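Side-chain contacts in TrwG protein (Bartonella grahamii, PDB 4NHF), which is a VirB8-family component of a type IV secretion system, probably serving, through its soluble domain, in the assembly of the membrane-spanning machinery: residues R108-N113 with A118-T123; T70-S75 with E82-Y87; N55-D60 with Y170-E175. One frame throughout, in Å; residues are numbered along the deposited sequence.

How the interactions relate
From the N terminus, helix 42-57 supplies the first half of interaction 3, whose partner on strand 165-174 comes 110 residues later, so this contact closes a loop holding most of the domain. Within that loop lie the other two, one after the other: interaction 2, between helices 64-73 and 77-86, is complete before interaction 1 pairs strands 102-112 and 117-127 as a hairpin. None cross. Interactions 1 and 2 sit on opposite sides of the chain's centre, their own centres about 19 Å apart. Interaction 3 joins helix 42-57 to strand 165-174 and touches both: Phe122 of strand 117-127 packs on Glu57, while Thr71 and Tyr83 of the two helices pack on Arg56.

Interaction 1: residues R108-N113 with A118-T123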
loop_
_atom_site.group_PDB
_atom_site.type_symbol
_atom_site.label_atom_id
_atom_site.label_comp_id
_atom_site.label_asym_id
_atom_site.label_seq_id
_atom_site.Cartn_x
_atom_site.Cartn_y
_atom_site.Cartn_z
ATOM N N ARG A 108 -10.727 2.302 12.320
ATOM C CA ARG A 108 -12.120 2.612 12.538
ATOM C C ARG A 108 -12.474 4.060 12.249
ATOM O O ARG A 108 -13.515 4.314 11.647
ATOM C CB ARG A 108 -12.521 2.234 13.940
ATOM C CG ARG A 108 -12.421 0.724 14.156
ATOM C CD ARG A 108 -13.356 -0.096 13.247
ATOM N NE ARG A 108 -14.724 -0.033 13.791
ATOM C CZ ARG A 108 -15.797 0.423 13.156
ATOM N NH1 ARG A 108 -15.742 0.855 11.891
ATOM N NH2 ARG A 108 -16.954 0.434 13.803
ATOM N N SER A 109 -11.622 4.995 12.647
ATOM C CA SER A 109 -11.936 6.423 12.444
ATOM C C SER A 109 -10.695 7.261 12.544
ATOM O O SER A 109 -9.736 6.885 13.158
ATOM C CB SER A 109 -13.027 6.927 13.427
ATOM O OG SER A 109 -12.494 7.071 14.723
ATOM N N ILE A 110 -10.727 8.414 11.909
ATOM C CA ILE A 110 -9.574 9.279 11.846
ATOM C C ILE A 110 -10.088 10.694 12.114
ATOM O O ILE A 110 -10.918 11.194 11.367
ATOM C CB ILE A 110 -8.886 9.241 10.455
ATOM C CG1 ILE A 110 -8.288 7.852 10.168
ATOM C CG2 ILE A 110 -7.829 10.311 10.396
ATOM C CD1 ILE A 110 -7.828 7.683 8.708
ATOM N N GLN A 111 -9.612 11.314 13.172
ATOM C CA GLN A 111 -9.966 12.702 13.457
ATOM C C GLN A 111 -8.762 13.580 13.238
ATOM O O GLN A 111 -7.689 13.256 13.688
ATOM C CB GLN A 111 -10.468 12.913 14.899
ATOM C CG GLN A 111 -11.696 12.120 15.271
ATOM C CD GLN A 111 -11.389 10.634 15.464
ATOM O OE1 GLN A 111 -10.429 10.243 16.152
ATOM N NE2 GLN A 111 -12.193 9.783 14.820
ATOM N N LEU A 112 -8.983 14.743 12.631
ATOM C CA LEU A 112 -7.961 15.762 12.458
ATOM C C LEU A 112 -8.272 17.035 13.242
ATOM O O LEU A 112 -9.416 17.462 13.282
ATOM C CB LEU A 112 -7.939 16.178 10.984
ATOM C CG LEU A 112 -7.853 15.107 9.902
ATOM C CD1 LEU A 112 -7.748 15.820 8.582
ATOM C CD2 LEU A 112 -6.661 14.244 10.166
ATOM N N ASN A 113 -7.262 17.696 13.791
ATOM C CA ASN A 113 -7.480 19.081 14.276
ATOM C C ASN A 113 -7.031 20.199 13.331
ATOM O O ASN A 113 -7.029 21.353 13.709
ATOM C CB ASN A 113 -6.854 19.317 15.628
ATOM C CG ASN A 113 -5.378 19.607 15.549
ATOM O OD1 ASN A 113 -4.725 19.483 14.477
ATOM N ND2 ASN A 113 -4.810 19.990 16.705
ATOM N N ALA A 118 -3.577 14.598 14.639
ATOM C CA ALA A 118 -4.663 13.655 14.350
ATOM C C ALA A 118 -4.736 12.549 15.395
ATOM O O ALA A 118 -3.752 12.240 16.073
ATOM C CB ALA A 118 -4.470 13.001 12.994
ATOM N N THR A 119 -5.917 11.967 15.500
ATOM C CA THR A 119 -6.129 10.766 16.276
ATOM C C THR A 119 -6.641 9.703 15.337
ATOM O O THR A 119 -7.562 10.008 14.510
ATOM C CB THR A 119 -7.180 11.090 17.336
ATOM O OG1 THR A 119 -6.709 12.202 18.071
ATOM C CG2 THR A 119 -7.366 9.989 18.257
ATOM N N VAL A 120 -6.080 8.481 15.434
ATOM C CA VAL A 120 -6.584 7.369 14.663
ATOM C C VAL A 120 -7.025 6.259 15.615
ATOM O O VAL A 120 -6.227 5.735 16.366
ATOM C CB VAL A 120 -5.566 6.810 13.659
ATOM C CG1 VAL A 120 -6.160 5.647 12.899
ATOM C CG2 VAL A 120 -5.126 7.876 12.662
ATOM N N ARG A 121 -8.299 5.911 15.549
ATOM C CA ARG A 121 -8.866 4.813 16.314
ATOM C C ARG A 121 -8.820 3.519 15.467
ATOM O O ARG A 121 -9.340 3.469 14.355
ATOM C CB ARG A 121 -10.263 5.189 16.797
ATOM C CG ARG A 121 -10.170 6.444 17.695
ATOM C CD ARG A 121 -11.463 7.091 18.239
ATOM N NE ARG A 121 -11.160 8.452 18.805
ATOM C CZ ARG A 121 -11.014 8.726 20.086
ATOM N NH1 ARG A 121 -11.268 7.832 21.012
ATOM N NH2 ARG A 121 -10.709 9.933 20.465
ATOM N N PHE A 122 -8.155 2.496 15.969
ATOM C CA PHE A 122 -7.999 1.269 15.206
ATOM C C PHE A 122 -8.006 0.035 16.096
ATOM O O PHE A 122 -7.865 0.158 17.314
ATOM C CB PHE A 122 -6.739 1.343 14.340
ATOM C CG PHE A 122 -5.448 1.370 15.107
ATOM C CD1 PHE A 122 -4.961 2.540 15.609
ATOM C CD2 PHE A 122 -4.732 0.201 15.317
ATOM C CE1 PHE A 122 -3.779 2.583 16.287
ATOM C CE2 PHE A 122 -3.540 0.229 16.004
ATOM C CZ PHE A 122 -3.046 1.406 16.488
ATOM N N THR A 123 -8.254 -1.127 15.506
ATOM C CA THR A 123 -8.044 -2.421 16.225
ATOM C C THR A 123 -6.981 -3.261 15.562
ATOM O O THR A 123 -6.768 -3.200 14.320
ATOM C CB THR A 123 -9.271 -3.346 16.216
ATOM O OG1 THR A 123 -9.619 -3.586 14.856
ATOM C CG2 THR A 123 -10.390 -2.745 16.887
#
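Gln111 and Thr119 form a hydrogen-bonded antiparallel pair: Gln111 N reaches Thr119 O at 2.8 Å with an N-H...O angle of 163°, and Thr119 N returns the bond to Gln111 O. Ser109 and Arg121 are paired likewise, but Arg121 O accepts twice, from Ser109 N at 3.2 Å and from Arg108 N at 2.7 Å, making five backbone bonds in all. Arg108 and Ser109 thus both face Arg121, which defines a classic beta bulge. Three CA-H...O contacts, such as Val120 CA to Ser109 O, supplement these bonds.

The strand axes run at 171° to each other, 4.7 Å apart at their closest, as expected for the beta hairpin made by strands 102-112 and 117-127 at one side of the four-stranded antiparallel sheet. Ala118, Val120 and Phe122 also make backbone bonds to strand 138-148.

Polar side chains share the face bearing Ser109, Gln111, Thr119 and Arg121. A bend at chi2 of 73° folds the Gln111 amide back along its own strand, where NE2 donates to Ser109 OG at 2.7 Å, almost in the amide plane. The extended Arg121 chain passes Ser109 OG and crosses the glutamine at about a right angle. Its NE gives a long bond of 3.3 Å to Gln111 OE1, which lies in the guanidinium plane although the donor stands above the amide plane.

Apolar contacts occupy the other face. Ile110 and Val120 lie side by side, Ile110 CG1 4.0 Å from Val120 CG2, and Leu112 CD2 meets Ala118 CB at 3.8 Å; beyond them, Leu112 and Ala118 touch Leu49 of helix 42-57, and Ile110 packs on Leu159 of the second subunit.

Interaction 2: residues T70-S75 with E82-Y87; sequences TTALLS and EYYKIY
Thr71 and Tyr83 meet in a CH-pi contact: the methyl CG2 of Thr71 stands 3.4 Å from the centroid of the Tyr83 ring and only 3° off its normal. The six ring carbons are consequently almost equidistant from CG2, the nearest being CD2 at 3.6 Å. With CG2 anti to the backbone N (OG1 at chi1 -62°), the methyl meets the ring while OG1 turns back to bond Asn67 O in its own helix.

The second apolar contact is at an edge. Ala72 CB lies near the plane of the Tyr84 ring, 3.5 Å from Tyr84 OH and 4.0 Å from Tyr84 CE1. One tyrosine therefore offers a face and the next its rim.

No hydrogen bond crosses between the two segments, although Ala72 O accepts one from Gln80 NE2 of helix 77-86. Past the end of helix 64-73, Ser75 OG donates to Thr71 O at 2.7 Å, and Tyr52 OH is its further partner.

Tyr68 of helix 64-73, one turn before Ala72, also meets both Tyr83 and Tyr84 of helix 77-86. Thr71 additionally touches Tyr52, Asn55 and Arg56 of helix 42-57, and Leu74 makes a backbone bond to Ile167 on strand 165-174.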
loop_
_atom_site.group_PDB
_atom_site.type_symbol
_atom_site.label_atom_id
_atom_site.label_comp_id
_atom_site.label_asym_id
_atom_site.label_seq_id
_atom_site.Cartn_x
_atom_site.Cartn_y
_atom_site.Cartn_z
ATOM N N THR A 70 8.157 1.350 4.251
ATOM C CA THR A 70 7.185 2.410 4.093
ATOM C C THR A 70 7.062 3.203 5.380
ATOM O O THR A 70 7.090 4.477 5.378
ATOM C CB THR A 70 5.821 1.858 3.648
ATOM O OG1 THR A 70 6.014 1.105 2.415
ATOM C CG2 THR A 70 4.846 3.005 3.464
ATOM N N THR A 71 6.952 2.489 6.482
ATOM C CA THR A 71 6.829 3.147 7.776
ATOM C C THR A 71 8.047 4.062 7.972
ATOM O O THR A 71 7.891 5.234 8.311
ATOM C CB THR A 71 6.712 2.121 8.952
ATOM O OG1 THR A 71 5.528 1.318 8.796
ATOM C CG2 THR A 71 6.638 2.871 10.320
ATOM N N ALA A 72 9.254 3.534 7.747
ATOM C CA ALA A 72 10.473 4.317 7.963
ATOM C C ALA A 72 10.473 5.560 7.085
ATOM O O ALA A 72 10.794 6.604 7.547
ATOM C CB ALA A 72 11.717 3.508 7.672
ATOM N N LEU A 73 10.141 5.409 5.807
ATOM C CA LEU A 73 10.166 6.530 4.865
ATOM C C LEU A 73 9.191 7.637 5.205
ATOM O O LEU A 73 9.445 8.830 4.962
ATOM C CB LEU A 73 9.817 5.981 3.504
ATOM C CG LEU A 73 9.628 7.041 2.441
ATOM C CD1 LEU A 73 10.974 7.424 1.904
ATOM C CD2 LEU A 73 8.779 6.377 1.396
ATOM N N LEU A 74 8.052 7.260 5.772
ATOM C CA LEU A 74 7.032 8.215 6.174
ATOM C C LEU A 74 7.215 8.858 7.573
ATOM O O LEU A 74 6.372 9.641 7.995
ATOM C CB LEU A 74 5.660 7.518 6.077
ATOM C CG LEU A 74 5.219 7.006 4.671
ATOM C CD1 LEU A 74 3.791 6.489 4.769
ATOM C CD2 LEU A 74 5.228 8.142 3.645
ATOM N N SER A 75 8.305 8.535 8.263
ATOM C CA SER A 75 8.518 8.939 9.644
ATOM C C SER A 75 9.701 9.895 9.733
ATOM O O SER A 75 10.776 9.640 9.128
ATOM C CB SER A 75 8.859 7.710 10.521
ATOM O OG SER A 75 7.844 6.693 10.565
ATOM N N GLU A 82 12.009 5.336 17.230
ATOM C CA GLU A 82 11.005 4.713 18.082
ATOM C C GLU A 82 10.443 3.489 17.417
ATOM O O GLU A 82 10.351 2.445 18.059
ATOM C CB GLU A 82 9.905 5.671 18.421
ATOM C CG GLU A 82 10.401 6.746 19.363
ATOM C CD GLU A 82 9.559 8.035 19.342
ATOM O OE1 GLU A 82 8.573 8.160 18.557
ATOM O OE2 GLU A 82 9.906 8.948 20.134
ATOM N N TYR A 83 10.153 3.573 16.123
ATOM C CA TYR A 83 9.601 2.438 15.362
ATOM C C TYR A 83 10.623 1.309 15.261
ATOM O O TYR A 83 10.292 0.148 15.489
ATOM C CB TYR A 83 9.148 2.882 13.950
ATOM C CG TYR A 83 8.761 1.715 13.057
ATOM C CD1 TYR A 83 7.625 0.950 13.311
ATOM C CD2 TYR A 83 9.518 1.400 11.957
ATOM C CE1 TYR A 83 7.274 -0.130 12.491
ATOM C CE2 TYR A 83 9.207 0.317 11.133
ATOM C CZ TYR A 83 8.076 -0.432 11.383
ATOM O OH TYR A 83 7.757 -1.468 10.534
ATOM N N TYR A 84 11.882 1.644 14.965
ATOM C CA TYR A 84 12.902 0.603 14.902
ATOM C C TYR A 84 13.070 -0.246 16.166
ATOM O O TYR A 84 13.399 -1.439 16.099
ATOM C CB TYR A 84 14.262 1.191 14.527
ATOM C CG TYR A 84 14.353 1.849 13.177
ATOM C CD1 TYR A 84 13.480 1.519 12.149
ATOM C CD2 TYR A 84 15.365 2.783 12.916
ATOM C CE1 TYR A 84 13.606 2.088 10.902
ATOM C CE2 TYR A 84 15.489 3.355 11.673
ATOM C CZ TYR A 84 14.594 3.007 10.669
ATOM O OH TYR A 84 14.702 3.564 9.433
ATOM N N LYS A 85 12.843 0.372 17.314
ATOM C CA LYS A 85 12.941 -0.326 18.576
ATOM C C LYS A 85 12.029 -1.523 18.616
ATOM O O LYS A 85 12.391 -2.519 19.183
ATOM C CB LYS A 85 12.667 0.623 19.754
ATOM C CG LYS A 85 13.887 1.425 20.137
ATOM C CD LYS A 85 13.568 2.836 20.610
ATOM C CE LYS A 85 12.822 2.873 21.929
ATOM N NZ LYS A 85 12.709 4.310 22.351
ATOM N N ILE A 86 10.867 -1.449 17.975
ATOM C CA ILE A 86 9.938 -2.603 17.934
ATOM C C ILE A 86 10.529 -3.834 17.224
ATOM O O ILE A 86 10.200 -5.012 17.512
ATOM C CB ILE A 86 8.662 -2.190 17.206
ATOM C CG1 ILE A 86 7.950 -1.099 17.994
ATOM C CG2 ILE A 86 7.765 -3.401 16.985
ATOM C CD1 ILE A 86 6.800 -0.497 17.234
ATOM N N TYR A 87 11.421 -3.552 16.282
ATOM C CA TYR A 87 12.112 -4.567 15.516
ATOM C C TYR A 87 13.611 -4.677 15.861
ATOM O O TYR A 87 14.392 -5.125 15.039
ATOM C CB TYR A 87 11.924 -4.231 14.017
ATOM C CG TYR A 87 10.496 -4.391 13.538
ATOM C CD1 TYR A 87 9.563 -3.367 13.690
ATOM C CD2 TYR A 87 10.083 -5.559 12.911
ATOM C CE1 TYR A 87 8.246 -3.528 13.264
ATOM C CE2 TYR A 87 8.777 -5.730 12.486
ATOM C CZ TYR A 87 7.862 -4.717 12.657
ATOM O OH TYR A 87 6.557 -4.878 12.200
#

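Interaction 3: residues N55-D60 with Y170-E175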
loop_
_atom_site.group_PDB
_atom_site.type_symbol
_atom_site.label_atom_id
_atom_site.label_comp_id
_atom_site.label_asym_id
_atom_site.label_seq_id
_atom_site.Cartn_x
_atom_site.Cartn_y
_atom_site.Cartn_z
ATOM N N ASN A 55 0.524 0.486 7.573
ATOM C CA ASN A 55 1.865 -0.095 7.438
ATOM C C ASN A 55 2.581 -0.317 8.773
ATOM O O ASN A 55 3.262 -1.325 8.966
ATOM C CB ASN A 55 2.734 0.736 6.526
ATOM C CG ASN A 55 2.446 0.440 5.072
ATOM O OD1 ASN A 55 2.994 -0.519 4.496
ATOM N ND2 ASN A 55 1.587 1.253 4.465
ATOM N N ARG A 56 2.475 0.660 9.665
ATOM C CA ARG A 56 3.214 0.526 10.895
ATOM C C ARG A 56 2.656 -0.577 11.835
ATOM O O ARG A 56 3.426 -1.202 12.538
ATOM C CB ARG A 56 3.304 1.873 11.594
ATOM C CG ARG A 56 3.939 1.815 12.964
ATOM C CD ARG A 56 4.266 3.210 13.466
ATOM N NE ARG A 56 4.857 3.131 14.807
ATOM C CZ ARG A 56 5.637 4.026 15.404
ATOM N NH1 ARG A 56 6.038 5.142 14.812
ATOM N NH2 ARG A 56 6.067 3.765 16.635
ATOM N N GLU A 57 1.343 -0.761 11.870
ATOM C CA GLU A 57 0.733 -1.607 12.880
ATOM C C GLU A 57 0.502 -3.011 12.375
ATOM O O GLU A 57 0.284 -3.900 13.156
ATOM C CB GLU A 57 -0.582 -0.974 13.391
ATOM C CG GLU A 57 -0.393 0.374 14.106
ATOM C CD GLU A 57 0.382 0.302 15.409
ATOM O OE1 GLU A 57 0.518 -0.766 16.010
ATOM O OE2 GLU A 57 0.875 1.348 15.839
ATOM N N ASN A 58 0.586 -3.213 11.057
ATOM C CA ASN A 58 0.441 -4.552 10.428
ATOM C C ASN A 58 1.652 -5.431 10.766
ATOM O O ASN A 58 2.750 -4.911 10.884
ATOM C CB ASN A 58 0.378 -4.378 8.900
ATOM C CG ASN A 58 -0.013 -5.669 8.163
ATOM O OD1 ASN A 58 -1.016 -6.312 8.488
ATOM N ND2 ASN A 58 0.766 -6.038 7.197
ATOM N N TYR A 59 1.480 -6.757 10.910
ATOM C CA TYR A 59 2.638 -7.655 10.877
ATOM C C TYR A 59 2.283 -8.800 9.959
ATOM O O TYR A 59 1.260 -9.444 10.192
ATOM C CB TYR A 59 3.025 -8.240 12.261
ATOM C CG TYR A 59 4.210 -9.114 12.096
ATOM C CD1 TYR A 59 5.476 -8.570 11.952
ATOM C CD2 TYR A 59 4.065 -10.466 11.945
ATOM C CE1 TYR A 59 6.556 -9.367 11.696
ATOM C CE2 TYR A 59 5.135 -11.272 11.714
ATOM C CZ TYR A 59 6.396 -10.731 11.612
ATOM O OH TYR A 59 7.471 -11.593 11.407
ATOM N N ASP A 60 3.083 -9.000 8.901
ATOM C CA ASP A 60 2.902 -10.103 7.958
ATOM C C ASP A 60 4.307 -10.427 7.515
ATOM O O ASP A 60 4.965 -9.584 6.922
ATOM C CB ASP A 60 2.026 -9.668 6.767
ATOM C CG ASP A 60 1.668 -10.838 5.800
ATOM O OD1 ASP A 60 2.421 -11.857 5.748
ATOM O OD2 ASP A 60 0.655 -10.681 5.027
ATOM N N TYR A 170 4.326 10.027 17.124
ATOM C CA TYR A 170 3.427 8.907 17.023
ATOM C C TYR A 170 3.511 8.082 18.269
ATOM O O TYR A 170 4.610 7.704 18.688
ATOM C CB TYR A 170 3.739 8.060 15.788
ATOM C CG TYR A 170 2.782 6.894 15.568
ATOM C CD1 TYR A 170 2.903 5.699 16.308
ATOM C CD2 TYR A 170 1.748 6.992 14.657
ATOM C CE1 TYR A 170 2.051 4.609 16.056
ATOM C CE2 TYR A 170 0.889 5.949 14.419
ATOM C CZ TYR A 170 1.016 4.761 15.134
ATOM O OH TYR A 170 0.137 3.765 14.847
ATOM N N ARG A 171 2.355 7.850 18.878
ATOM C CA ARG A 171 2.227 6.842 19.929
ATOM C C ARG A 171 0.866 6.190 19.820
ATOM O O ARG A 171 -0.139 6.822 19.473
ATOM C CB ARG A 171 2.457 7.394 21.352
ATOM C CG ARG A 171 1.538 8.533 21.727
ATOM C CD ARG A 171 1.848 9.084 23.099
ATOM N NE ARG A 171 1.491 8.154 24.159
ATOM C CZ ARG A 171 1.790 8.319 25.444
ATOM N NH1 ARG A 171 2.424 9.417 25.868
ATOM N NH2 ARG A 171 1.424 7.398 26.333
ATOM N N SER A 172 0.854 4.893 20.076
ATOM C CA SER A 172 -0.347 4.087 20.055
ATOM C C SER A 172 -0.570 3.564 21.474
ATOM O O SER A 172 0.344 3.050 22.090
ATOM C CB SER A 172 -0.180 2.932 19.068
ATOM O OG SER A 172 -1.077 1.878 19.345
ATOM N N ASP A 173 -1.787 3.722 21.978
ATOM C CA ASP A 173 -2.128 3.463 23.380
ATOM C C ASP A 173 -3.456 2.703 23.385
ATOM O O ASP A 173 -4.284 2.947 22.495
ATOM C CB ASP A 173 -2.348 4.785 24.117
ATOM C CG ASP A 173 -1.108 5.609 24.184
ATOM O OD1 ASP A 173 -0.243 5.232 24.961
ATOM O OD2 ASP A 173 -0.993 6.634 23.454
ATOM N N PRO A 174 -3.635 1.766 24.339
ATOM C CA PRO A 174 -4.893 1.047 24.448
ATOM C C PRO A 174 -6.024 2.063 24.645
ATOM O O PRO A 174 -5.819 3.070 25.301
ATOM C CB PRO A 174 -4.717 0.153 25.693
ATOM C CG PRO A 174 -3.235 0.085 25.938
ATOM C CD PRO A 174 -2.646 1.342 25.355
ATOM N N GLU A 175 -7.173 1.834 24.026
ATOM C CA GLU A 175 -8.362 2.630 24.343
ATOM C C GLU A 175 -9.017 1.878 25.473
ATOM O O GLU A 175 -9.361 0.714 25.321
ATOM C CB GLU A 175 -9.331 2.760 23.143
ATOM C CG GLU A 175 -10.693 3.400 23.476
ATOM C CD GLU A 175 -11.494 3.938 22.247
ATOM O OE1 GLU A 175 -11.099 3.752 21.073
ATOM O OE2 GLU A 175 -12.543 4.581 22.447
HETATM O O HOH W 1 6.746 6.588 17.213
HETATM O O HOH W 2 -0.174 -0.650 18.477
#
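Arg56 reaches Tyr170 as a straight rod: CG is anti to the backbone N (chi1 174°) and the chain stays extended as far as NE, which lays CD over one face of the Tyr170 ring and takes the guanidinium past the CD1-CE1 rim. Glu57 instead bends at chi2 (-66°), bringing its carboxylate to the edge of that same ring.

Arg56 and Tyr170 slide past each other in opposite directions. Tyr170 CD1 sits above the centre of the guanidinium, 3.3 Å from Arg56 CZ, with the two planes 24° apart. Arg56 CD adds a CH-pi contact 4.0 Å from the ring centroid. Past the ring, Arg56 NH1 donates a hydrogen bond to water 1, which itself donates to Tyr170 O; NH1 also bonds Tyr52 OH, and the Tyr52 ring meets Tyr170 edge-to-face.

At the hydroxyl, Tyr170 OH donates to Glu57 OE2 at 2.7 Å, using the anti lone pair of the carboxylate, which is nearly coplanar with the ring. The other oxygen, Glu57 OE1, accepts a hydrogen bond from water 2 at 2.6 Å.

These contacts join helix 42-57 to strand 165-174. Asp60, a little further along, binds calcium in a structure of this protein, though none is bound to this chain here and the contact lies away from the site. Tyr170 has the arginine's CD on one face, its guanidinium at the CD1 rim and a carboxylate at its hydroxyl. Donating to Glu57 would probably make the ring more electron-rich, the two charges may partly offset each other, and the bond probably restrains both hydroxyl and carboxylate.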